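Local coordinates for protein Udp-n-acetylglucosamine pyrophosphorylase (PDB 4BQH) that probably catalyses the formation of UDP-N-acetylglucosamine and diphosphate from UTP and N-acetylglucosamine 1-phosphate, and is bound here by an allosteric inhibitor, at residues A[175-180]-A[243-248]; A[267-272]-A[362-367]. One frame throughout, in Å; residues are numbered along the deposited sequence.

Contact 1 of 2, residues A[175-180]-A[243-248]; sequences QLLVMT and AALAAP. With 9VU ((3S)-3-[2-(1,3-benzodioxol-5-yl)-2-oxidanylidene-ethyl]-4-bromanyl-5-methyl-3-oxidanyl-1H-indol-2-one), chain C.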
loop_
_atom_site.group_PDB
_atom_site.type_symbol
_atom_site.label_atom_id
_atom_site.label_comp_id
_atom_site.label_asym_id
_atom_site.label_seq_id
_atom_site.Cartn_x
_atom_site.Cartn_y
_atom_site.Cartn_z
ATOM N N GLN A 175 4.704 -13.631 2.894
ATOM C CA GLN A 175 5.968 -12.868 3.043
ATOM C C GLN A 175 5.620 -11.400 3.202
ATOM O O GLN A 175 4.844 -10.876 2.401
ATOM C CB GLN A 175 6.872 -13.056 1.830
ATOM C CG GLN A 175 7.244 -14.522 1.574
ATOM C CD GLN A 175 8.067 -15.109 2.700
ATOM O OE1 GLN A 175 8.962 -14.456 3.238
ATOM N NE2 GLN A 175 7.748 -16.349 3.086
ATOM N N LEU A 176 6.168 -10.764 4.240
ATOM C CA LEU A 176 5.917 -9.360 4.505
ATOM C C LEU A 176 7.127 -8.577 4.009
ATOM O O LEU A 176 8.274 -8.829 4.422
ATOM C CB LEU A 176 5.703 -9.117 6.013
ATOM C CG LEU A 176 5.454 -7.649 6.390
ATOM C CD1 LEU A 176 4.233 -7.086 5.670
ATOM C CD2 LEU A 176 5.281 -7.489 7.886
ATOM N N LEU A 177 6.866 -7.630 3.114
ATOM C CA LEU A 177 7.916 -6.800 2.527
ATOM C C LEU A 177 7.680 -5.395 3.041
ATOM O O LEU A 177 6.621 -4.809 2.768
ATOM C CB LEU A 177 7.786 -6.828 0.995
ATOM C CG LEU A 177 7.452 -8.158 0.312
ATOM C CD1 LEU A 177 7.407 -7.937 -1.199
ATOM C CD2 LEU A 177 8.488 -9.202 0.709
ATOM N N VAL A 178 8.625 -4.876 3.821
ATOM C CA VAL A 178 8.437 -3.567 4.439
ATOM C C VAL A 178 9.320 -2.563 3.680
ATOM O O VAL A 178 10.547 -2.630 3.771
ATOM C CB VAL A 178 8.824 -3.612 5.939
ATOM C CG1 VAL A 178 8.650 -2.236 6.585
ATOM C CG2 VAL A 178 7.965 -4.647 6.641
ATOM N N MET A 179 8.694 -1.673 2.908
ATOM C CA MET A 179 9.468 -0.765 2.070
ATOM C C MET A 179 9.763 0.529 2.811
ATOM O O MET A 179 8.934 1.427 2.911
ATOM C CB MET A 179 8.808 -0.486 0.706
ATOM C CG MET A 179 9.843 0.172 -0.223
ATOM S SD MET A 179 9.189 0.434 -1.884
ATOM C CE MET A 179 8.221 1.900 -1.622
ATOM N N THR A 180 10.976 0.601 3.329
ATOM C CA THR A 180 11.380 1.688 4.208
ATOM C C THR A 180 11.916 2.847 3.352
ATOM O O THR A 180 11.954 2.769 2.128
ATOM C CB THR A 180 12.480 1.183 5.140
ATOM O OG1 THR A 180 13.518 0.596 4.338
ATOM C CG2 THR A 180 11.918 0.109 6.098
ATOM N N ALA A 243 12.097 -0.164 -8.547
ATOM C CA ALA A 243 13.530 0.010 -8.301
ATOM C C ALA A 243 13.942 -0.600 -6.967
ATOM O O ALA A 243 15.000 -1.254 -6.864
ATOM C CB ALA A 243 13.884 1.498 -8.347
ATOM N N ALA A 244 13.105 -0.419 -5.951
ATOM C CA ALA A 244 13.420 -0.938 -4.635
ATOM C C ALA A 244 13.488 -2.475 -4.626
ATOM O O ALA A 244 14.405 -3.027 -4.033
ATOM C CB ALA A 244 12.449 -0.394 -3.591
ATOM N N LEU A 245 12.545 -3.138 -5.300
ATOM C CA LEU A 245 12.546 -4.595 -5.407
ATOM C C LEU A 245 13.699 -5.093 -6.282
ATOM O O LEU A 245 14.071 -6.246 -6.186
ATOM C CB LEU A 245 11.208 -5.094 -5.968
ATOM C CG LEU A 245 10.029 -5.034 -5.002
ATOM C CD1 LEU A 245 8.743 -5.212 -5.809
ATOM C CD2 LEU A 245 10.113 -6.087 -3.885
ATOM N N ALA A 246 14.282 -4.201 -7.093
ATOM C CA ALA A 246 15.381 -4.538 -8.032
ATOM C C ALA A 246 16.780 -4.477 -7.445
ATOM O O ALA A 246 17.725 -5.040 -8.023
ATOM C CB ALA A 246 15.306 -3.640 -9.285
ATOM N N ALA A 247 16.924 -3.804 -6.309
ATOM C CA ALA A 247 18.224 -3.570 -5.682
ATOM C C ALA A 247 18.897 -4.886 -5.274
ATOM O O ALA A 247 18.248 -5.747 -4.679
ATOM C CB ALA A 247 18.056 -2.665 -4.467
ATOM N N PRO A 248 20.197 -5.063 -5.612
ATOM C CA PRO A 248 20.894 -6.271 -5.151
ATOM C C PRO A 248 20.966 -6.358 -3.631
ATOM O O PRO A 248 21.164 -5.345 -2.958
ATOM C CB PRO A 248 22.318 -6.106 -5.722
ATOM C CG PRO A 248 22.157 -5.194 -6.880
ATOM C CD PRO A 248 21.048 -4.240 -6.491
HETATM O OAN 9VU C . 17.191 5.574 -12.047
HETATM C CAH 9VU C . 16.804 4.398 -11.906
HETATM N NAG 9VU C . 17.599 3.390 -11.537
HETATM C CAC 9VU C . 16.868 2.242 -11.516
HETATM C CAB 9VU C . 17.271 1.001 -11.225
HETATM C CAA 9VU C . 16.412 -0.109 -11.273
HETATM C CAF 9VU C . 15.085 0.115 -11.659
HETATM C CAJ 9VU C . 14.168 -0.988 -11.727
HETATM C CAE 9VU C . 14.708 1.444 -11.957
HETATM BR BRA 9VU C . 12.884 1.715 -12.411
HETATM C CAD 9VU C . 15.580 2.488 -11.886
HETATM C CAI 9VU C . 15.494 3.900 -12.154
HETATM O OAL 9VU C . 15.248 4.117 -13.546
HETATM C CAM 9VU C . 14.346 4.658 -11.435
HETATM C CAO 9VU C . 14.520 4.738 -9.904
HETATM O OAP 9VU C . 15.602 4.370 -9.422
HETATM C CAQ 9VU C . 13.449 5.282 -9.134
HETATM C CAV 9VU C . 12.159 5.448 -9.643
HETATM C CAU 9VU C . 11.168 5.973 -8.901
HETATM O OAY 9VU C . 9.864 6.186 -9.245
HETATM C CAX 9VU C . 9.391 7.123 -8.238
HETATM O OAW 9VU C . 10.201 6.817 -7.097
HETATM C CAT 9VU C . 11.364 6.334 -7.633
HETATM C CAS 9VU C . 12.574 6.190 -7.067
HETATM C CAR 9VU C . 13.634 5.654 -7.796
#

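Contact 2 of 2, residues A[267-272]-A[362-367]; sequences HLRKLG and CSLHFM. With SO4 (sulfate ion), chain D.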
loop_
_atom_site.group_PDB
_atom_site.type_symbol
_atom_site.label_atom_id
_atom_site.label_comp_id
_atom_site.label_asym_id
_atom_site.label_seq_id
_atom_site.Cartn_x
_atom_site.Cartn_y
_atom_site.Cartn_z
ATOM N N HIS A 267 14.695 -13.111 -4.992
ATOM C CA HIS A 267 14.491 -13.894 -3.748
ATOM C C HIS A 267 13.058 -14.363 -3.656
ATOM O O HIS A 267 12.791 -15.509 -3.296
ATOM C CB HIS A 267 14.835 -13.059 -2.527
ATOM C CG HIS A 267 16.316 -12.786 -2.360
ATOM N ND1 HIS A 267 16.836 -12.243 -1.235
ATOM C CD2 HIS A 267 17.391 -13.042 -3.201
ATOM C CE1 HIS A 267 18.168 -12.119 -1.375
ATOM N NE2 HIS A 267 18.508 -12.614 -2.569
ATOM N N LEU A 268 12.123 -13.480 -4.000
ATOM C CA LEU A 268 10.693 -13.856 -3.936
ATOM C C LEU A 268 10.321 -14.922 -4.966
ATOM O O LEU A 268 9.544 -15.826 -4.673
ATOM C CB LEU A 268 9.809 -12.618 -4.125
ATOM C CG LEU A 268 9.880 -11.546 -3.034
ATOM C CD1 LEU A 268 9.048 -10.338 -3.467
ATOM C CD2 LEU A 268 9.456 -12.058 -1.669
ATOM N N ARG A 269 10.883 -14.820 -6.163
ATOM C CA ARG A 269 10.637 -15.838 -7.189
ATOM C C ARG A 269 11.091 -17.211 -6.675
ATOM O O ARG A 269 10.372 -18.197 -6.813
ATOM C CB ARG A 269 11.373 -15.485 -8.479
ATOM C CG ARG A 269 11.125 -16.474 -9.613
ATOM C CD ARG A 269 11.843 -16.033 -10.880
ATOM N NE ARG A 269 11.419 -14.699 -11.313
ATOM C CZ ARG A 269 12.207 -13.623 -11.349
ATOM N NH1 ARG A 269 13.488 -13.699 -10.989
ATOM N NH2 ARG A 269 11.716 -12.465 -11.764
ATOM N N LYS A 270 12.273 -17.245 -6.063
ATOM C CA LYS A 270 12.802 -18.496 -5.477
ATOM C C LYS A 270 11.932 -19.049 -4.356
ATOM O O LYS A 270 11.840 -20.264 -4.199
ATOM C CB LYS A 270 14.235 -18.304 -4.984
ATOM C CG LYS A 270 15.253 -18.289 -6.106
ATOM C CD LYS A 270 16.650 -17.977 -5.587
ATOM C CE LYS A 270 17.659 -18.020 -6.730
ATOM N NZ LYS A 270 19.060 -18.244 -6.263
ATOM N N LEU A 271 11.285 -18.171 -3.589
ATOM C CA LEU A 271 10.325 -18.573 -2.555
ATOM C C LEU A 271 8.967 -19.013 -3.089
ATOM O O LEU A 271 8.135 -19.461 -2.322
ATOM C CB LEU A 271 10.115 -17.457 -1.524
ATOM C CG LEU A 271 11.277 -17.162 -0.572
ATOM C CD1 LEU A 271 11.051 -15.835 0.146
ATOM C CD2 LEU A 271 11.449 -18.302 0.432
ATOM N N GLY A 272 8.740 -18.898 -4.388
ATOM C CA GLY A 272 7.476 -19.351 -4.999
ATOM C C GLY A 272 6.333 -18.349 -4.902
ATOM O O GLY A 272 5.163 -18.708 -5.087
ATOM N N CYS A 362 -0.476 -7.454 -7.755
ATOM C CA CYS A 362 0.244 -7.639 -9.000
ATOM C C CYS A 362 0.899 -9.008 -9.034
ATOM O O CYS A 362 1.403 -9.468 -8.012
ATOM C CB CYS A 362 1.344 -6.595 -9.126
ATOM S SG CYS A 362 0.699 -4.908 -9.172
ATOM N N SER A 363 0.922 -9.636 -10.214
ATOM C CA SER A 363 1.699 -10.866 -10.365
ATOM C C SER A 363 3.194 -10.562 -10.202
ATOM O O SER A 363 3.670 -9.447 -10.467
ATOM C CB SER A 363 1.467 -11.504 -11.744
ATOM O OG SER A 363 2.027 -10.701 -12.773
ATOM N N LEU A 364 3.952 -11.568 -9.816
ATOM C CA LEU A 364 5.394 -11.383 -9.757
ATOM C C LEU A 364 5.970 -11.143 -11.158
ATOM O O LEU A 364 6.893 -10.351 -11.321
ATOM C CB LEU A 364 6.083 -12.571 -9.064
ATOM C CG LEU A 364 7.485 -12.189 -8.550
ATOM C CD1 LEU A 364 7.423 -11.226 -7.368
ATOM C CD2 LEU A 364 8.263 -13.428 -8.131
ATOM N N HIS A 365 5.398 -11.787 -12.170
ATOM C CA HIS A 365 5.769 -11.497 -13.559
ATOM C C HIS A 365 5.587 -10.034 -13.887
ATOM O O HIS A 365 6.490 -9.420 -14.486
ATOM C CB HIS A 365 4.945 -12.329 -14.547
ATOM C CG HIS A 365 5.460 -12.272 -15.978
ATOM N ND1 HIS A 365 4.892 -12.970 -16.977
ATOM C CD2 HIS A 365 6.550 -11.610 -16.540
ATOM C CE1 HIS A 365 5.555 -12.734 -18.131
ATOM N NE2 HIS A 365 6.557 -11.899 -17.870
ATOM N N PHE A 366 4.433 -9.460 -13.511
ATOM C CA PHE A 366 4.242 -8.015 -13.740
ATOM C C PHE A 366 5.284 -7.183 -12.995
ATOM O O PHE A 366 5.816 -6.218 -13.556
ATOM C CB PHE A 366 2.821 -7.526 -13.387
ATOM C CG PHE A 366 2.652 -6.042 -13.578
ATOM C CD1 PHE A 366 2.501 -5.514 -14.851
ATOM C CD2 PHE A 366 2.738 -5.159 -12.496
ATOM C CE1 PHE A 366 2.409 -4.134 -15.037
ATOM C CE2 PHE A 366 2.604 -3.782 -12.694
ATOM C CZ PHE A 366 2.434 -3.279 -13.964
ATOM N N MET A 367 5.546 -7.516 -11.727
ATOM C CA MET A 367 6.537 -6.729 -10.979
ATOM C C MET A 367 7.884 -6.727 -11.703
ATOM O O MET A 367 8.572 -5.701 -11.762
ATOM C CB MET A 367 6.670 -7.236 -9.550
ATOM C CG MET A 367 5.370 -7.147 -8.745
ATOM S SD MET A 367 4.608 -5.518 -8.684
ATOM C CE MET A 367 5.792 -4.633 -7.652
HETATM S S SO4 D . 16.092 -11.288 1.971
HETATM O O1 SO4 D . 15.237 -10.341 2.713
HETATM O O2 SO4 D . 17.107 -10.561 1.161
HETATM O O3 SO4 D . 15.242 -12.093 1.073
HETATM O O4 SO4 D . 16.847 -12.125 2.939
#

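Contact 1 of 2, residues A[175-180]-A[243-248]
Met179 reaches from strand 175-180 to the helix 241-246 and lays its sulfur against the methyl of Ala244, SD to CB 3.8 Å. Its CG stands anti to the backbone N (chi1 -166°) and the chain stays extended through chi2, which carries SD far out from the strand; only at chi3 does it bend and turn the terminal methyl aside. Two residues back on the same face of the strand, Leu177 meets Leu245 branch to branch, CD1 to CD2 at 4.2 Å. Here the bond from the Leu245 backbone does not aim at the strand, and it is the end of the side chain that comes nearer. A small alanine suits the place where the long methionine arrives, whereas, where the backbones stand farther apart, two branched leucines meet by their ends. The contact is wholly apolar and buried.

Around these pairs, Phe208 of the neighbouring strand 205-209 touches Leu177, Met179 and Ala244, and Met179 also lies on Leu117 and Leu119 of strand 114-119. On the other face of the sheet Leu176 and Val178 pack on helix 147-166.

The helix has a second side, turned to the inhibitor. The methyl of Ala243 approaches the ketone oxygen OAP of the inhibitor at 3.5 Å, and Ala246 CB lies 3.8 Å from CAJ, the methyl on its indolone ring. Short side chains let the ligand lie close to the helix, while the backbone of Gly48 (O) and Asp50 (N) forms hydrogen bonds with it. Helix packed on a parallel strand of the central sheet is characteristic of the Rossmann-like GT-A nucleotidyltransferase fold, and this helix also forms one wall of the allosteric pocket.

Contact 2 of 2, residues A[267-272]-A[362-367]
A strand-to-helix junction, where strand 359-363 gives way to helix 364-374, packs against the C-terminal end of helix 264-270. Leu364 CD2 sits over the backbone of the other helix, 3.5 Å from Arg269 CA, and touches Arg269 CB at 3.7 Å; the other branch, CD1, faces Leu268 CB at 4.3 Å. With CG anti to the backbone N, chi1 of -160° points the isobutyl group at the other helix, and its two methyls land on neighbouring residues. Leucine suits this buried place, while the arginine at the exposed margin offers its backbone and CB, and its chain leads the guanidinium on to a weak hydrogen bond from NH2 to Ser368 OG.

Both helix ends are capped. Ser363 is the N-cap of helix 364-374, its OG accepting from Phe366 N at 2.8 Å, and that hydroxyl also bonds to His303 ND1. Gly272 closes helix 264-270 in a Schellman motif, and its positive phi of 83° favours glycine. In the GT-A fold the two helices flank the same central sheet, in which Cys362 is backbone-bonded to Val276 of the antiparallel strand 275-280.

On another side of helix 264-270, His267 ND1 donates to sulfate O3 at 2.8 Å in a fairly straight bond (161°), with the sulfur in the ring plane, and only weakly to O2; NE2 bonds to Thr251 OG1. Arg249 and His206 also hold this ion, probably from the crystallisation liquor.

How the contacts relate
Following the chain from the N terminus, strand 175-180 comes first, and contact 1 closes a loop of 62 residues when helix 241-246 returns to it. Contact 2 opens only afterwards, at helix 264-270, and closes after 89 residues at 362-367; the two loops are therefore in series and neither nest nor cross. In space they adjoin, with centres 12 Å apart; both reach the same central sheet, and their side chains meet directly: Leu245 CD1 meets Met367 CE at 3.5 Å, and Leu177 CD1 meets Leu268 CD1 at 3.7 Å. Helices 241-246, 264-270 and 364-374 thus share one apolar layer, with strand 175-180 beneath.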